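Local coordinates for vivid PAS protein VVD (Neurospora crassa, PDB 3D72) that senses blue light through a flavin bound in its LOV domain, a kind of PAS domain, and forms a rapidly exchanging dimer on light activation, at residues A[14-19]-A[32-37]; A[25-30]-A[127-132]; A[51-56]-A[67-72]. The protein carries 1 engineered substitution. All blocks are in the same frame, centred on the assembly; numbering follows the deposited sequence.

Interaction 1. Residues A[14-19]-A[32-37]. Engineered in segment 32-37: Val36 (natural residue Cys).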
loop_
_atom_site.group_PDB
_atom_site.type_symbol
_atom_site.label_atom_id
_atom_site.label_comp_id
_atom_site.label_asym_id
_atom_site.label_seq_id
_atom_site.Cartn_x
_atom_site.Cartn_y
_atom_site.Cartn_z
ATOM N N GLY A 14 4.985 1.374 2.194
ATOM C CA GLY A 14 4.299 2.206 3.159
ATOM C C GLY A 14 3.868 3.519 2.539
ATOM O O GLY A 14 2.782 4.021 2.833
ATOM N N TYR A 15 4.715 4.071 1.675
ATOM C CA TYR A 15 4.401 5.336 1.031
ATOM C C TYR A 15 3.272 5.197 0.018
ATOM O O TYR A 15 2.461 6.110 -0.132
ATOM C CB TYR A 15 5.647 5.932 0.371
ATOM C CG TYR A 15 6.755 6.248 1.358
ATOM C CD1 TYR A 15 6.470 6.553 2.693
ATOM C CD2 TYR A 15 8.090 6.251 0.957
ATOM C CE1 TYR A 15 7.490 6.854 3.606
ATOM C CE2 TYR A 15 9.114 6.554 1.859
ATOM C CZ TYR A 15 8.808 6.851 3.177
ATOM O OH TYR A 15 9.827 7.135 4.060
ATOM N N LEU A 16 3.207 4.059 -0.667
ATOM C CA LEU A 16 2.120 3.839 -1.626
ATOM C C LEU A 16 0.809 3.742 -0.843
ATOM O O LEU A 16 -0.213 4.286 -1.260
ATOM C CB LEU A 16 2.354 2.561 -2.431
ATOM C CG LEU A 16 3.451 2.651 -3.498
ATOM C CD1 LEU A 16 3.848 1.253 -3.951
ATOM C CD2 LEU A 16 2.950 3.472 -4.686
ATOM N N ILE A 17 0.840 3.058 0.300
ATOM C CA ILE A 17 -0.351 2.938 1.136
ATOM C C ILE A 17 -0.740 4.329 1.630
ATOM O O ILE A 17 -1.912 4.700 1.630
ATOM C CB ILE A 17 -0.086 1.987 2.332
ATOM C CG1 ILE A 17 0.041 0.551 1.813
ATOM C CG2 ILE A 17 -1.210 2.083 3.359
ATOM C CD1 ILE A 17 0.611 -0.423 2.832
ATOM N N GLN A 18 0.252 5.113 2.032
ATOM C CA GLN A 18 -0.009 6.462 2.512
ATOM C C GLN A 18 -0.703 7.288 1.431
ATOM O O GLN A 18 -1.668 8.013 1.705
ATOM C CB GLN A 18 1.304 7.131 2.900
ATOM C CG GLN A 18 1.160 8.577 3.315
ATOM C CD GLN A 18 2.499 9.238 3.555
ATOM O OE1 GLN A 18 3.428 8.614 4.086
ATOM N NE2 GLN A 18 2.602 10.511 3.183
ATOM N N ILE A 19 -0.209 7.175 0.200
ATOM C CA ILE A 19 -0.784 7.923 -0.911
ATOM C C ILE A 19 -2.222 7.496 -1.187
ATOM O O ILE A 19 -3.106 8.345 -1.307
ATOM C CB ILE A 19 0.071 7.770 -2.190
ATOM C CG1 ILE A 19 1.392 8.523 -2.003
ATOM C CG2 ILE A 19 -0.695 8.302 -3.411
ATOM C CD1 ILE A 19 2.421 8.272 -3.078
ATOM N N VAL A 32 -2.398 1.932 -6.938
ATOM C CA VAL A 32 -1.029 1.871 -7.430
ATOM C C VAL A 32 -0.257 0.880 -6.579
ATOM O O VAL A 32 -0.613 0.647 -5.425
ATOM C CB VAL A 32 -0.319 3.246 -7.340
ATOM C CG1 VAL A 32 -0.790 4.160 -8.468
ATOM C CG2 VAL A 32 -0.592 3.886 -5.989
ATOM N N ASP A 33 0.770 0.270 -7.160
ATOM C CA ASP A 33 1.601 -0.664 -6.418
ATOM C C ASP A 33 3.029 -0.545 -6.915
ATOM O O ASP A 33 3.314 0.250 -7.811
ATOM C CB ASP A 33 1.098 -2.119 -6.521
ATOM C CG ASP A 33 1.045 -2.637 -7.945
ATOM O OD1 ASP A 33 1.770 -2.110 -8.813
ATOM O OD2 ASP A 33 0.285 -3.598 -8.191
ATOM N N THR A 34 3.923 -1.326 -6.325
ATOM C CA THR A 34 5.330 -1.270 -6.681
ATOM C C THR A 34 5.668 -1.771 -8.076
ATOM O O THR A 34 6.831 -1.704 -8.485
ATOM C CB THR A 34 6.183 -2.060 -5.673
ATOM O OG1 THR A 34 5.822 -3.445 -5.734
ATOM C CG2 THR A 34 5.961 -1.535 -4.263
ATOM N N SER A 35 4.663 -2.257 -8.807
ATOM C CA SER A 35 4.865 -2.782 -10.159
ATOM C C SER A 35 4.829 -1.698 -11.238
ATOM O O SER A 35 5.290 -1.916 -12.357
ATOM C CB SER A 35 3.806 -3.838 -10.495
ATOM O OG SER A 35 2.633 -3.262 -11.049
ATOM N N VAL A 36 4.278 -0.536 -10.903
ATOM C CA VAL A 36 4.174 0.564 -11.851
ATOM C C VAL A 36 5.486 1.321 -11.959
ATOM O O VAL A 36 6.403 1.090 -11.176
ATOM C CB VAL A 36 3.082 1.568 -11.418
ATOM C CG1 VAL A 36 1.781 0.832 -11.158
ATOM C CG2 VAL A 36 3.521 2.327 -10.173
ATOM N N ALA A 37 5.580 2.211 -12.942
ATOM C CA ALA A 37 6.789 3.018 -13.094
ATOM C C ALA A 37 6.719 4.126 -12.048
ATOM O O ALA A 37 5.805 4.947 -12.049
ATOM C CB ALA A 37 6.865 3.618 -14.496
#
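With chi1 at -74° and chi2 at 164°, Leu16 turns CG beside its backbone N and spreads its two methyls over the loop 32-37. On the loop, Val32 has CG1 anti to its carbonyl carbon (chi1 -77°), which leaves CG2 between the backbone N and the carbonyl carbon, facing the helix. Leu16 CD2 meets Val32 CG2 at 3.8 Å. The other methyl, Leu16 CD1, sits against the start of the turn, 3.6 Å from Asp33 C and 3.5 Å from Thr34 N. It also touches the methyl of Thr34, CD1 to CG2 3.5 Å, with the two side chains at about a right angle. Every close approach between the segments runs through the two methyls of Leu16; no hydrogen bond joins them.

The loop is shaped by its own bonds. Residues Asp33 to Val36 form a type I beta turn. Asp33 OD1 takes Ser35 N at 2.9 Å from above the carboxylate plane, which makes an Asx turn. The same oxygen takes Ser35 OG at 2.7 Å on its syn side. Both donors grip OD1, which probably limits the rotation of the carboxylate. Val36, at the end of the turn, is an engineered substitution for the natural cysteine.

Val32 O accepts a hydrogen bond from Asn21 of the second subunit. The contact fastens the stretch ahead of strand 38-42 to helix 12-21. Leu16 also packs on Met144 and Phe146 of strand 140-146.

Interaction 2. Residues A[25-30]-A[127-132]. With FAD (flavin-adenine dinucleotide), chain C.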
loop_
_atom_site.group_PDB
_atom_site.type_symbol
_atom_site.label_atom_id
_atom_site.label_comp_id
_atom_site.label_asym_id
_atom_site.label_seq_id
_atom_site.Cartn_x
_atom_site.Cartn_y
_atom_site.Cartn_z
ATOM N N PRO A 25 -7.230 14.067 -1.499
ATOM C CA PRO A 25 -6.542 13.957 -2.787
ATOM C C PRO A 25 -6.991 15.033 -3.770
ATOM O O PRO A 25 -8.190 15.227 -3.996
ATOM C CB PRO A 25 -6.907 12.550 -3.253
ATOM C CG PRO A 25 -8.277 12.359 -2.679
ATOM C CD PRO A 25 -8.120 12.912 -1.281
ATOM N N GLN A 26 -6.023 15.734 -4.345
ATOM C CA GLN A 26 -6.308 16.783 -5.308
ATOM C C GLN A 26 -6.282 16.187 -6.707
ATOM O O GLN A 26 -6.751 16.794 -7.664
ATOM C CB GLN A 26 -5.272 17.904 -5.185
ATOM C CG GLN A 26 -5.309 18.592 -3.834
ATOM C CD GLN A 26 -6.634 19.280 -3.575
ATOM O OE1 GLN A 26 -6.978 20.252 -4.245
ATOM N NE2 GLN A 26 -7.391 18.770 -2.607
ATOM N N VAL A 27 -5.728 14.988 -6.819
ATOM C CA VAL A 27 -5.665 14.313 -8.097
ATOM C C VAL A 27 -5.918 12.825 -7.843
ATOM O O VAL A 27 -5.370 12.247 -6.907
ATOM C CB VAL A 27 -4.317 14.648 -8.836
ATOM C CG1 VAL A 27 -3.890 16.080 -8.505
ATOM C CG2 VAL A 27 -3.216 13.670 -8.445
ATOM N N GLU A 28 -6.788 12.221 -8.650
ATOM C CA GLU A 28 -7.106 10.806 -8.476
ATOM C C GLU A 28 -6.070 9.989 -9.220
ATOM O O GLU A 28 -5.803 10.229 -10.397
ATOM C CB GLU A 28 -8.497 10.475 -9.016
ATOM C CG GLU A 28 -9.602 11.427 -8.590
ATOM C CD GLU A 28 -9.887 12.481 -9.642
ATOM O OE1 GLU A 28 -9.761 12.161 -10.844
ATOM O OE2 GLU A 28 -10.245 13.621 -9.272
ATOM N N LEU A 29 -5.495 9.016 -8.532
ATOM C CA LEU A 29 -4.469 8.183 -9.126
ATOM C C LEU A 29 -4.979 6.772 -9.340
ATOM O O LEU A 29 -4.493 6.053 -10.214
ATOM C CB LEU A 29 -3.254 8.165 -8.196
ATOM C CG LEU A 29 -1.845 8.019 -8.763
ATOM C CD1 LEU A 29 -1.579 9.079 -9.820
ATOM C CD2 LEU A 29 -0.860 8.151 -7.603
ATOM N N GLY A 30 -5.972 6.386 -8.547
ATOM C CA GLY A 30 -6.503 5.041 -8.637
ATOM C C GLY A 30 -5.524 4.144 -7.900
ATOM O O GLY A 30 -4.522 4.637 -7.378
ATOM N N PHE A 127 3.169 11.141 -18.965
ATOM C CA PHE A 127 2.065 11.617 -18.136
ATOM C C PHE A 127 2.591 11.404 -16.715
ATOM O O PHE A 127 2.650 10.277 -16.220
ATOM C CB PHE A 127 0.809 10.774 -18.378
ATOM C CG PHE A 127 -0.336 11.109 -17.460
ATOM C CD1 PHE A 127 -1.015 10.095 -16.787
ATOM C CD2 PHE A 127 -0.743 12.427 -17.272
ATOM C CE1 PHE A 127 -2.074 10.389 -15.929
ATOM C CE2 PHE A 127 -1.808 12.732 -16.413
ATOM C CZ PHE A 127 -2.473 11.705 -15.745
ATOM N N LEU A 128 2.962 12.502 -16.074
ATOM C CA LEU A 128 3.560 12.481 -14.747
ATOM C C LEU A 128 2.688 12.972 -13.596
ATOM O O LEU A 128 2.030 13.993 -13.705
ATOM C CB LEU A 128 4.828 13.329 -14.806
ATOM C CG LEU A 128 5.657 13.549 -13.548
ATOM C CD1 LEU A 128 6.354 12.261 -13.152
ATOM C CD2 LEU A 128 6.667 14.658 -13.829
ATOM N N THR A 129 2.706 12.233 -12.485
ATOM C CA THR A 129 1.971 12.620 -11.291
ATOM C C THR A 129 2.967 12.614 -10.134
ATOM O O THR A 129 3.685 11.639 -9.958
ATOM C CB THR A 129 0.852 11.620 -10.949
ATOM O OG1 THR A 129 -0.010 11.456 -12.082
ATOM C CG2 THR A 129 0.032 12.134 -9.765
ATOM N N MET A 130 3.031 13.699 -9.370
ATOM C CA MET A 130 3.947 13.767 -8.222
ATOM C C MET A 130 3.150 14.059 -6.965
ATOM O O MET A 130 2.366 15.012 -6.920
ATOM C CB MET A 130 4.993 14.858 -8.442
ATOM C CG MET A 130 6.010 14.524 -9.519
ATOM S SD MET A 130 7.005 15.947 -10.011
ATOM C CE MET A 130 5.852 16.894 -10.981
ATOM N N ILE A 131 3.353 13.231 -5.942
ATOM C CA ILE A 131 2.635 13.362 -4.681
ATOM C C ILE A 131 3.625 13.433 -3.527
ATOM O O ILE A 131 4.466 12.545 -3.394
ATOM C CB ILE A 131 1.734 12.124 -4.437
ATOM C CG1 ILE A 131 0.854 11.854 -5.668
ATOM C CG2 ILE A 131 0.878 12.336 -3.204
ATOM C CD1 ILE A 131 -0.163 12.938 -5.949
ATOM N N PRO A 132 3.557 14.491 -2.693
ATOM C CA PRO A 132 4.499 14.566 -1.573
ATOM C C PRO A 132 4.214 13.460 -0.571
ATOM O O PRO A 132 3.062 13.076 -0.369
ATOM C CB PRO A 132 4.235 15.946 -0.986
ATOM C CG PRO A 132 2.780 16.131 -1.240
ATOM C CD PRO A 132 2.630 15.636 -2.663
HETATM P PA FAD C . 13.915 25.022 -13.465
HETATM O O1A FAD C . 15.197 24.375 -13.861
HETATM O O2A FAD C . 13.986 26.181 -12.546
HETATM O O5B FAD C . 13.140 25.420 -14.792
HETATM C C5B FAD C . 11.866 26.094 -14.801
HETATM C C4B FAD C . 11.591 26.535 -16.235
HETATM O O4B FAD C . 10.351 27.265 -16.218
HETATM C C3B FAD C . 12.663 27.454 -16.860
HETATM O O3B FAD C . 13.167 27.006 -18.092
HETATM C C2B FAD C . 12.010 28.828 -16.955
HETATM O O2B FAD C . 12.305 29.612 -18.081
HETATM C C1B FAD C . 10.510 28.577 -16.776
HETATM N N9A FAD C . 9.858 29.487 -15.854
HETATM C C8A FAD C . 10.132 29.681 -14.528
HETATM N N7A FAD C . 9.381 30.586 -13.946
HETATM C C5A FAD C . 8.569 31.041 -14.972
HETATM C C6A FAD C . 7.521 32.029 -14.997
HETATM N N6A FAD C . 7.184 32.725 -13.907
HETATM N N1A FAD C . 6.882 32.259 -16.180
HETATM C C2A FAD C . 7.253 31.535 -17.271
HETATM N N3A FAD C . 8.208 30.582 -17.364
HETATM C C4A FAD C . 8.846 30.392 -16.129
HETATM N N1 FAD C . 10.548 15.613 -14.811
HETATM C C2 FAD C . 10.510 14.963 -16.002
HETATM O O2 FAD C . 10.732 15.539 -17.083
HETATM N N3 FAD C . 10.191 13.596 -16.032
HETATM C C4 FAD C . 9.924 12.812 -14.908
HETATM O O4 FAD C . 9.639 11.600 -15.046
HETATM C C4X FAD C . 9.953 13.498 -13.677
HETATM N N5 FAD C . 9.708 12.776 -12.494
HETATM C C5X FAD C . 9.752 13.468 -11.296
HETATM C C6 FAD C . 9.505 12.753 -10.084
HETATM C C7 FAD C . 9.568 13.368 -8.856
HETATM C C7M FAD C . 9.263 12.513 -7.618
HETATM C C8 FAD C . 9.932 14.734 -8.757
HETATM C C8M FAD C . 10.044 15.465 -7.434
HETATM C C9 FAD C . 10.179 15.477 -9.967
HETATM C C9A FAD C . 10.105 14.871 -11.233
HETATM N N10 FAD C . 10.338 15.586 -12.478
HETATM C C10 FAD C . 10.308 14.889 -13.665
HETATM C "C1'" FAD C . 10.628 17.047 -12.520
HETATM C "C2'" FAD C . 12.034 17.569 -12.350
HETATM O "O2'" FAD C . 12.708 16.763 -11.377
HETATM C "C3'" FAD C . 11.925 19.062 -11.957
HETATM O "O3'" FAD C . 11.210 19.158 -10.726
HETATM C "C4'" FAD C . 11.180 19.918 -13.035
HETATM O "O4'" FAD C . 11.945 19.937 -14.225
HETATM C "C5'" FAD C . 10.908 21.360 -12.573
HETATM O "O5'" FAD C . 11.944 21.841 -11.702
HETATM P P FAD C . 13.316 22.433 -12.237
HETATM O O1P FAD C . 14.222 22.444 -11.087
HETATM O O2P FAD C . 13.780 21.680 -13.428
HETATM O O3P FAD C . 13.037 23.948 -12.685
#
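Leu29 lays its CD1 methyl over the side chain of Thr129, 3.5 Å from CG2 and 3.6 Å from OG1. The carbon pair is tighter than usual, and the two side chains slide past each other in opposite directions. Val27 comes in differently. Its CG2 meets Thr129 CG2 tip to tip at 3.8 Å and reaches Ile131 CD1 at 4.0 Å. Thr129 keeps its methyl anti to the backbone N (chi1 -55° for OG1), which turns CG2 to the loop, while OG1 is hydrogen-bonded to Gln111.

The alternate residues of the strand serve the flavin. Leu128 CD1 lies 3.5 Å from FAD N5, and its CD2 lies 3.5 Å from FAD C4X. Met130 SD approaches FAD C9 at 3.2 Å. With an alanine in place of Leu128, both methyls would be gone, and the flavin would probably lose their cover over N5 and C4X, opening a gap on that side.

The strand thus separates two layers of the PAS fold. Loop 25-30, which follows helix 12-21, covers one face of strand 123-134. On the other, Leu128 and Met130 look onto the cofactor and touch Met100 of helix 94-106. Strands 110-117 and 140-146 flank it in the sheet.

Interaction 3. Residues A[51-56]-A[67-72]. With FAD (flavin-adenine dinucleotide), chain C.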
loop_
_atom_site.group_PDB
_atom_site.type_symbol
_atom_site.label_atom_id
_atom_site.label_comp_id
_atom_site.label_asym_id
_atom_site.label_seq_id
_atom_site.Cartn_x
_atom_site.Cartn_y
_atom_site.Cartn_z
ATOM N N VAL A 51 16.174 8.848 -5.246
ATOM C CA VAL A 51 16.821 7.937 -4.300
ATOM C C VAL A 51 16.280 6.515 -4.469
ATOM O O VAL A 51 16.781 5.567 -3.864
ATOM C CB VAL A 51 16.655 8.413 -2.822
ATOM C CG1 VAL A 51 17.426 9.707 -2.609
ATOM C CG2 VAL A 51 15.190 8.619 -2.481
ATOM N N TYR A 52 15.241 6.371 -5.291
ATOM C CA TYR A 52 14.665 5.061 -5.590
ATOM C C TYR A 52 13.970 5.093 -6.940
ATOM O O TYR A 52 13.258 6.041 -7.241
ATOM C CB TYR A 52 13.639 4.628 -4.537
ATOM C CG TYR A 52 13.014 3.288 -4.867
ATOM C CD1 TYR A 52 11.854 3.197 -5.640
ATOM C CD2 TYR A 52 13.629 2.108 -4.467
ATOM C CE1 TYR A 52 11.331 1.957 -6.008
ATOM C CE2 TYR A 52 13.115 0.870 -4.829
ATOM C CZ TYR A 52 11.973 0.802 -5.598
ATOM O OH TYR A 52 11.498 -0.436 -5.956
ATOM N N ALA A 53 14.184 4.054 -7.746
ATOM C CA ALA A 53 13.544 3.958 -9.057
ATOM C C ALA A 53 13.042 2.536 -9.252
ATOM O O ALA A 53 13.778 1.571 -9.042
ATOM C CB ALA A 53 14.529 4.331 -10.166
ATOM N N SER A 54 11.777 2.399 -9.638
ATOM C CA SER A 54 11.217 1.069 -9.845
ATOM C C SER A 54 11.741 0.479 -11.143
ATOM O O SER A 54 12.162 1.205 -12.045
ATOM C CB SER A 54 9.686 1.116 -9.888
ATOM O OG SER A 54 9.219 1.566 -11.144
ATOM N N GLU A 55 11.713 -0.842 -11.241
ATOM C CA GLU A 55 12.191 -1.486 -12.449
ATOM C C GLU A 55 11.402 -1.050 -13.678
ATOM O O GLU A 55 11.951 -0.977 -14.770
ATOM C CB GLU A 55 12.152 -3.004 -12.279
ATOM C CG GLU A 55 13.091 -3.474 -11.186
ATOM C CD GLU A 55 13.612 -4.877 -11.412
ATOM O OE1 GLU A 55 14.505 -5.306 -10.648
ATOM O OE2 GLU A 55 13.129 -5.554 -12.347
ATOM N N ALA A 56 10.121 -0.741 -13.499
ATOM C CA ALA A 56 9.293 -0.304 -14.621
ATOM C C ALA A 56 9.721 1.068 -15.144
ATOM O O ALA A 56 9.589 1.349 -16.346
ATOM C CB ALA A 56 7.818 -0.275 -14.214
ATOM N N GLU A 67 22.583 4.965 -13.566
ATOM C CA GLU A 67 22.450 6.179 -14.358
ATOM C C GLU A 67 21.403 7.160 -13.849
ATOM O O GLU A 67 21.483 8.346 -14.157
ATOM C CB GLU A 67 22.132 5.828 -15.810
ATOM C CG GLU A 67 23.288 5.175 -16.550
ATOM C CD GLU A 67 22.917 4.786 -17.962
ATOM O OE1 GLU A 67 21.861 4.137 -18.134
ATOM O OE2 GLU A 67 23.682 5.122 -18.893
ATOM N N VAL A 68 20.430 6.693 -13.070
ATOM C CA VAL A 68 19.401 7.614 -12.593
ATOM C C VAL A 68 19.511 8.029 -11.128
ATOM O O VAL A 68 19.208 9.170 -10.788
ATOM C CB VAL A 68 17.977 7.053 -12.848
ATOM C CG1 VAL A 68 17.829 6.660 -14.318
ATOM C CG2 VAL A 68 17.702 5.878 -11.945
ATOM N N LEU A 69 19.956 7.119 -10.269
ATOM C CA LEU A 69 20.079 7.422 -8.845
ATOM C C LEU A 69 21.020 8.581 -8.536
ATOM O O LEU A 69 22.128 8.663 -9.068
ATOM C CB LEU A 69 20.549 6.180 -8.087
ATOM C CG LEU A 69 19.499 5.267 -7.453
ATOM C CD1 LEU A 69 18.309 5.062 -8.382
ATOM C CD2 LEU A 69 20.163 3.942 -7.101
ATOM N N GLY A 70 20.566 9.481 -7.669
ATOM C CA GLY A 70 21.387 10.610 -7.272
ATOM C C GLY A 70 21.255 11.852 -8.131
ATOM O O GLY A 70 21.882 12.872 -7.852
ATOM N N ARG A 71 20.438 11.775 -9.175
ATOM C CA ARG A 71 20.248 12.900 -10.081
ATOM C C ARG A 71 18.824 13.431 -9.991
ATOM O O ARG A 71 17.932 12.738 -9.522
ATOM C CB ARG A 71 20.502 12.454 -11.525
ATOM C CG ARG A 71 21.842 11.760 -11.743
ATOM C CD ARG A 71 21.886 11.048 -13.093
ATOM N NE ARG A 71 21.761 11.962 -14.225
ATOM C CZ ARG A 71 21.842 11.592 -15.502
ATOM N NH1 ARG A 71 21.718 12.496 -16.465
ATOM N NH2 ARG A 71 22.048 10.320 -15.822
ATOM N N ASN A 72 18.633 14.671 -10.434
ATOM C CA ASN A 72 17.308 15.277 -10.470
ATOM C C ASN A 72 16.706 14.699 -11.750
ATOM O O ASN A 72 17.392 14.547 -12.754
ATOM C CB ASN A 72 17.410 16.798 -10.563
ATOM C CG ASN A 72 16.057 17.466 -10.589
ATOM O OD1 ASN A 72 15.385 17.500 -11.626
ATOM N ND2 ASN A 72 15.642 17.995 -9.448
HETATM P PA FAD C . 13.915 25.022 -13.465
HETATM O O1A FAD C . 15.197 24.375 -13.861
HETATM O O2A FAD C . 13.986 26.181 -12.546
HETATM O O5B FAD C . 13.140 25.420 -14.792
HETATM C C5B FAD C . 11.866 26.094 -14.801
HETATM C C4B FAD C . 11.591 26.535 -16.235
HETATM O O4B FAD C . 10.351 27.265 -16.218
HETATM C C3B FAD C . 12.663 27.454 -16.860
HETATM O O3B FAD C . 13.167 27.006 -18.092
HETATM C C2B FAD C . 12.010 28.828 -16.955
HETATM O O2B FAD C . 12.305 29.612 -18.081
HETATM C C1B FAD C . 10.510 28.577 -16.776
HETATM N N9A FAD C . 9.858 29.487 -15.854
HETATM C C8A FAD C . 10.132 29.681 -14.528
HETATM N N7A FAD C . 9.381 30.586 -13.946
HETATM C C5A FAD C . 8.569 31.041 -14.972
HETATM C C6A FAD C . 7.521 32.029 -14.997
HETATM N N6A FAD C . 7.184 32.725 -13.907
HETATM N N1A FAD C . 6.882 32.259 -16.180
HETATM C C2A FAD C . 7.253 31.535 -17.271
HETATM N N3A FAD C . 8.208 30.582 -17.364
HETATM C C4A FAD C . 8.846 30.392 -16.129
HETATM N N1 FAD C . 10.548 15.613 -14.811
HETATM C C2 FAD C . 10.510 14.963 -16.002
HETATM O O2 FAD C . 10.732 15.539 -17.083
HETATM N N3 FAD C . 10.191 13.596 -16.032
HETATM C C4 FAD C . 9.924 12.812 -14.908
HETATM O O4 FAD C . 9.639 11.600 -15.046
HETATM C C4X FAD C . 9.953 13.498 -13.677
HETATM N N5 FAD C . 9.708 12.776 -12.494
HETATM C C5X FAD C . 9.752 13.468 -11.296
HETATM C C6 FAD C . 9.505 12.753 -10.084
HETATM C C7 FAD C . 9.568 13.368 -8.856
HETATM C C7M FAD C . 9.263 12.513 -7.618
HETATM C C8 FAD C . 9.932 14.734 -8.757
HETATM C C8M FAD C . 10.044 15.465 -7.434
HETATM C C9 FAD C . 10.179 15.477 -9.967
HETATM C C9A FAD C . 10.105 14.871 -11.233
HETATM N N10 FAD C . 10.338 15.586 -12.478
HETATM C C10 FAD C . 10.308 14.889 -13.665
HETATM C "C1'" FAD C . 10.628 17.047 -12.520
HETATM C "C2'" FAD C . 12.034 17.569 -12.350
HETATM O "O2'" FAD C . 12.708 16.763 -11.377
HETATM C "C3'" FAD C . 11.925 19.062 -11.957
HETATM O "O3'" FAD C . 11.210 19.158 -10.726
HETATM C "C4'" FAD C . 11.180 19.918 -13.035
HETATM O "O4'" FAD C . 11.945 19.937 -14.225
HETATM C "C5'" FAD C . 10.908 21.360 -12.573
HETATM O "O5'" FAD C . 11.944 21.841 -11.702
HETATM P P FAD C . 13.316 22.433 -12.237
HETATM O O1P FAD C . 14.222 22.444 -11.087
HETATM O O2P FAD C . 13.780 21.680 -13.428
HETATM O O3P FAD C . 13.037 23.948 -12.685
#
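This contact lies beside the flavin pocket, to which segment 67-72 contributes Asn72; here strand 50-53 of the PAS sheet meets the turn after helix 65-68. Ala53 supplies one small methyl to two larger side chains. Its CB lies 4.0 Å from Val68 CG2 and 4.2 Å from Leu69 CD1. Val68 presents that methyl because chi1 of -53° sets CG2 between its backbone N and carbonyl carbon.

Val68 to Arg71 form a type II beta turn. Gly70 suits it, since a side chain at its backbone angles would jam against the carbonyl O of Leu69. Arg71 folds back, and its NH2 donates to Glu67 O at 2.6 Å, 15° from the carbonyl plane. Its cation also lies against Phe75 in a cation-pi contact.

The turn leads to Asn72, whose OD1 accepts from FAD O2' at 2.8 Å. The same oxygen takes Arg74 N, while ND2 donates to Asp47 O. The amide is thus held at both ends, which fixes its orientation and leaves OD1 directed at the ribityl hydroxyl. Between the segments the contact is apolar, though backbone bonds of Gly70 and Arg71 to Ile50 also tie turn to strand; the polar end, Asn72, serves the cofactor.

Interactions 1 and 2 lie about 11 Å apart between centres and touch, Ile19 packing on Ile131 and on Leu29. Their segments alternate along the chain, and both use the stretch between helix 12-21 and strand 38-42. Interaction 3 comes after interaction 1 in sequence, about 16 Å from it between centres. The two meet where Val36 O probably hydrogen-bonds Ser54 OG, the N-cap of helix 55-61. Interaction 3 is nested within the loop closed by interaction 2. Those two centres are about 19 Å apart, yet both reach the same five-stranded sheet and FAD. The helix 12-21 region, the sheet and the flavin pocket are thus joined through direct contacts.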